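Local coordinates for RickCE (Rickettsia bellii, PDB 5HAM), which is probably a ubiquitin-directed protease, a bacterial effector of the CE clan of cysteine peptidases, represented by a fragment that includes its catalytic domain, at residues N12-L17 with F214-G219. Sequence-based numbering, arbitrary orientation.
Sequences NEITHL and FTVDNG
V216 points its side chain from helix 211-223 between I14 and L17, one turn apart on helix 11-20. Its CB divides into two methyls that share L17 CB as a neighbour, but only CG2 also meets I14. V216 CG1, anti to the backbone N (chi1 167°), lies 3.7 Å from L17 CB. V216 CG2, beside that N, reaches the backbone of the facing helix, 3.9 Å from I14 CA. It also meets L17 CD1, 4.0 Å from V216 CG2. Side-chain contact with I14 is looser, 4.2 Å from V216 CG2 to I14 CG1. The close approach to the backbone agrees with the CA atoms of I14 and V216 being 6.0 Å apart, the nearest such pair between the segments. Next to it, the CG2 methyls of I14 and T215 meet at an angle, 4.1 Å apart. In T215 the methyl is anti to the backbone N, and OG1 lies beside that N, where it hydrogen-bonds to C211 O in its own helix.

The segment axes approach to 9.6 Å and run roughly parallel, 26° apart. H246 of helix 238-251 touches both L17 and V216, while W147 of strand 147-155 touches I14 and T215, so helix 238-251 and the sheet both contribute residues around the contact. In each touching pair the closest atoms are carbons, and all four residues are buried: the segments are joined by van der Waals and hydrophobic packing, without directional polar bonds between them.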
loop_
_atom_site.group_PDB
_atom_site.type_symbol
_atom_site.label_atom_id
_atom_site.label_comp_id
_atom_site.label_asym_id
_atom_site.label_seq_id
_atom_site.Cartn_x
_atom_site.Cartn_y
_atom_site.Cartn_z
ATOM N N ASN A 12 4.761 10.220 -1.795
ATOM C CA ASN A 12 5.472 11.460 -1.627
ATOM C C ASN A 12 4.585 12.523 -0.995
ATOM O O ASN A 12 4.987 13.183 -0.044
ATOM C CB ASN A 12 6.017 11.928 -2.974
ATOM C CG ASN A 12 7.015 13.030 -2.829
ATOM O OD1 ASN A 12 6.884 14.088 -3.445
ATOM N ND2 ASN A 12 8.020 12.805 -1.988
ATOM N N GLU A 13 3.368 12.663 -1.507
ATOM C CA GLU A 13 2.423 13.621 -0.949
ATOM C C GLU A 13 1.969 13.209 0.429
ATOM O O GLU A 13 1.873 14.038 1.330
ATOM C CB GLU A 13 1.190 13.756 -1.832
ATOM C CG GLU A 13 1.403 14.608 -3.044
ATOM C CD GLU A 13 1.804 13.807 -4.251
ATOM O OE1 GLU A 13 1.894 12.560 -4.152
ATOM O OE2 GLU A 13 2.022 14.437 -5.305
ATOM N N ILE A 14 1.652 11.932 0.578
ATOM C CA ILE A 14 1.144 11.438 1.846
ATOM C C ILE A 14 2.158 11.748 2.954
ATOM O O ILE A 14 1.812 12.298 3.993
ATOM C CB ILE A 14 0.837 9.941 1.746
ATOM C CG1 ILE A 14 -0.396 9.739 0.865
ATOM C CG2 ILE A 14 0.605 9.335 3.117
ATOM C CD1 ILE A 14 -0.674 8.295 0.540
ATOM N N THR A 15 3.417 11.438 2.677
ATOM C CA THR A 15 4.522 11.675 3.598
ATOM C C THR A 15 4.687 13.158 3.931
ATOM O O THR A 15 4.826 13.512 5.092
ATOM C CB THR A 15 5.830 11.068 3.026
ATOM O OG1 THR A 15 5.720 9.639 3.059
ATOM C CG2 THR A 15 7.009 11.451 3.843
ATOM N N HIS A 16 4.639 14.021 2.921
ATOM C CA HIS A 16 4.764 15.469 3.140
ATOM C C HIS A 16 3.591 16.047 3.919
ATOM O O HIS A 16 3.769 16.846 4.839
ATOM C CB HIS A 16 4.863 16.221 1.812
ATOM C CG HIS A 16 6.075 15.880 1.011
ATOM N ND1 HIS A 16 6.220 16.226 -0.316
ATOM C CD2 HIS A 16 7.204 15.210 1.350
ATOM C CE1 HIS A 16 7.381 15.787 -0.758
ATOM N NE2 HIS A 16 7.996 15.165 0.227
ATOM N N LEU A 17 2.387 15.668 3.509
ATOM C CA LEU A 17 1.183 16.102 4.184
ATOM C C LEU A 17 1.214 15.711 5.661
ATOM O O LEU A 17 0.843 16.509 6.523
ATOM C CB LEU A 17 -0.037 15.510 3.489
ATOM C CG LEU A 17 -0.345 16.294 2.221
ATOM C CD1 LEU A 17 -1.283 15.515 1.304
ATOM C CD2 LEU A 17 -0.926 17.639 2.632
ATOM N N PHE A 214 -7.873 10.599 2.600
ATOM C CA PHE A 214 -8.300 10.143 3.924
ATOM C C PHE A 214 -7.212 9.449 4.744
ATOM O O PHE A 214 -7.226 9.510 5.981
ATOM C CB PHE A 214 -9.538 9.256 3.814
ATOM C CG PHE A 214 -10.797 10.028 3.614
ATOM C CD1 PHE A 214 -11.471 10.566 4.703
ATOM C CD2 PHE A 214 -11.297 10.243 2.332
ATOM C CE1 PHE A 214 -12.624 11.291 4.537
ATOM C CE2 PHE A 214 -12.450 10.977 2.149
ATOM C CZ PHE A 214 -13.120 11.507 3.260
ATOM N N THR A 215 -6.293 8.764 4.067
ATOM C CA THR A 215 -5.123 8.219 4.733
ATOM C C THR A 215 -4.436 9.320 5.533
ATOM O O THR A 215 -4.074 9.133 6.689
ATOM C CB THR A 215 -4.129 7.635 3.713
ATOM O OG1 THR A 215 -4.631 6.384 3.232
ATOM C CG2 THR A 215 -2.757 7.409 4.352
ATOM N N VAL A 216 -4.286 10.482 4.917
ATOM C CA VAL A 216 -3.604 11.577 5.570
ATOM C C VAL A 216 -4.429 12.076 6.747
ATOM O O VAL A 216 -3.923 12.219 7.858
ATOM C CB VAL A 216 -3.335 12.743 4.582
ATOM C CG1 VAL A 216 -2.906 14.027 5.334
ATOM C CG2 VAL A 216 -2.307 12.320 3.504
ATOM N N ASP A 217 -5.702 12.338 6.500
ATOM C CA ASP A 217 -6.554 12.873 7.547
ATOM C C ASP A 217 -6.735 11.891 8.714
ATOM O O ASP A 217 -6.661 12.292 9.882
ATOM C CB ASP A 217 -7.900 13.290 6.977
ATOM C CG ASP A 217 -8.626 14.274 7.878
ATOM O OD1 ASP A 217 -8.283 15.479 7.842
ATOM O OD2 ASP A 217 -9.542 13.841 8.611
ATOM N N ASN A 218 -6.949 10.617 8.401
ATOM C CA ASN A 218 -7.093 9.593 9.443
ATOM C C ASN A 218 -5.822 9.459 10.270
ATOM O O ASN A 218 -5.879 9.450 11.499
ATOM C CB ASN A 218 -7.490 8.226 8.862
ATOM C CG ASN A 218 -8.838 8.264 8.169
ATOM O OD1 ASN A 218 -9.685 9.094 8.497
ATOM N ND2 ASN A 218 -9.047 7.367 7.209
ATOM N N GLY A 219 -4.675 9.374 9.598
ATOM C CA GLY A 219 -3.401 9.208 10.283
ATOM C C GLY A 219 -3.142 10.330 11.266
ATOM O O GLY A 219 -2.831 10.097 12.429
#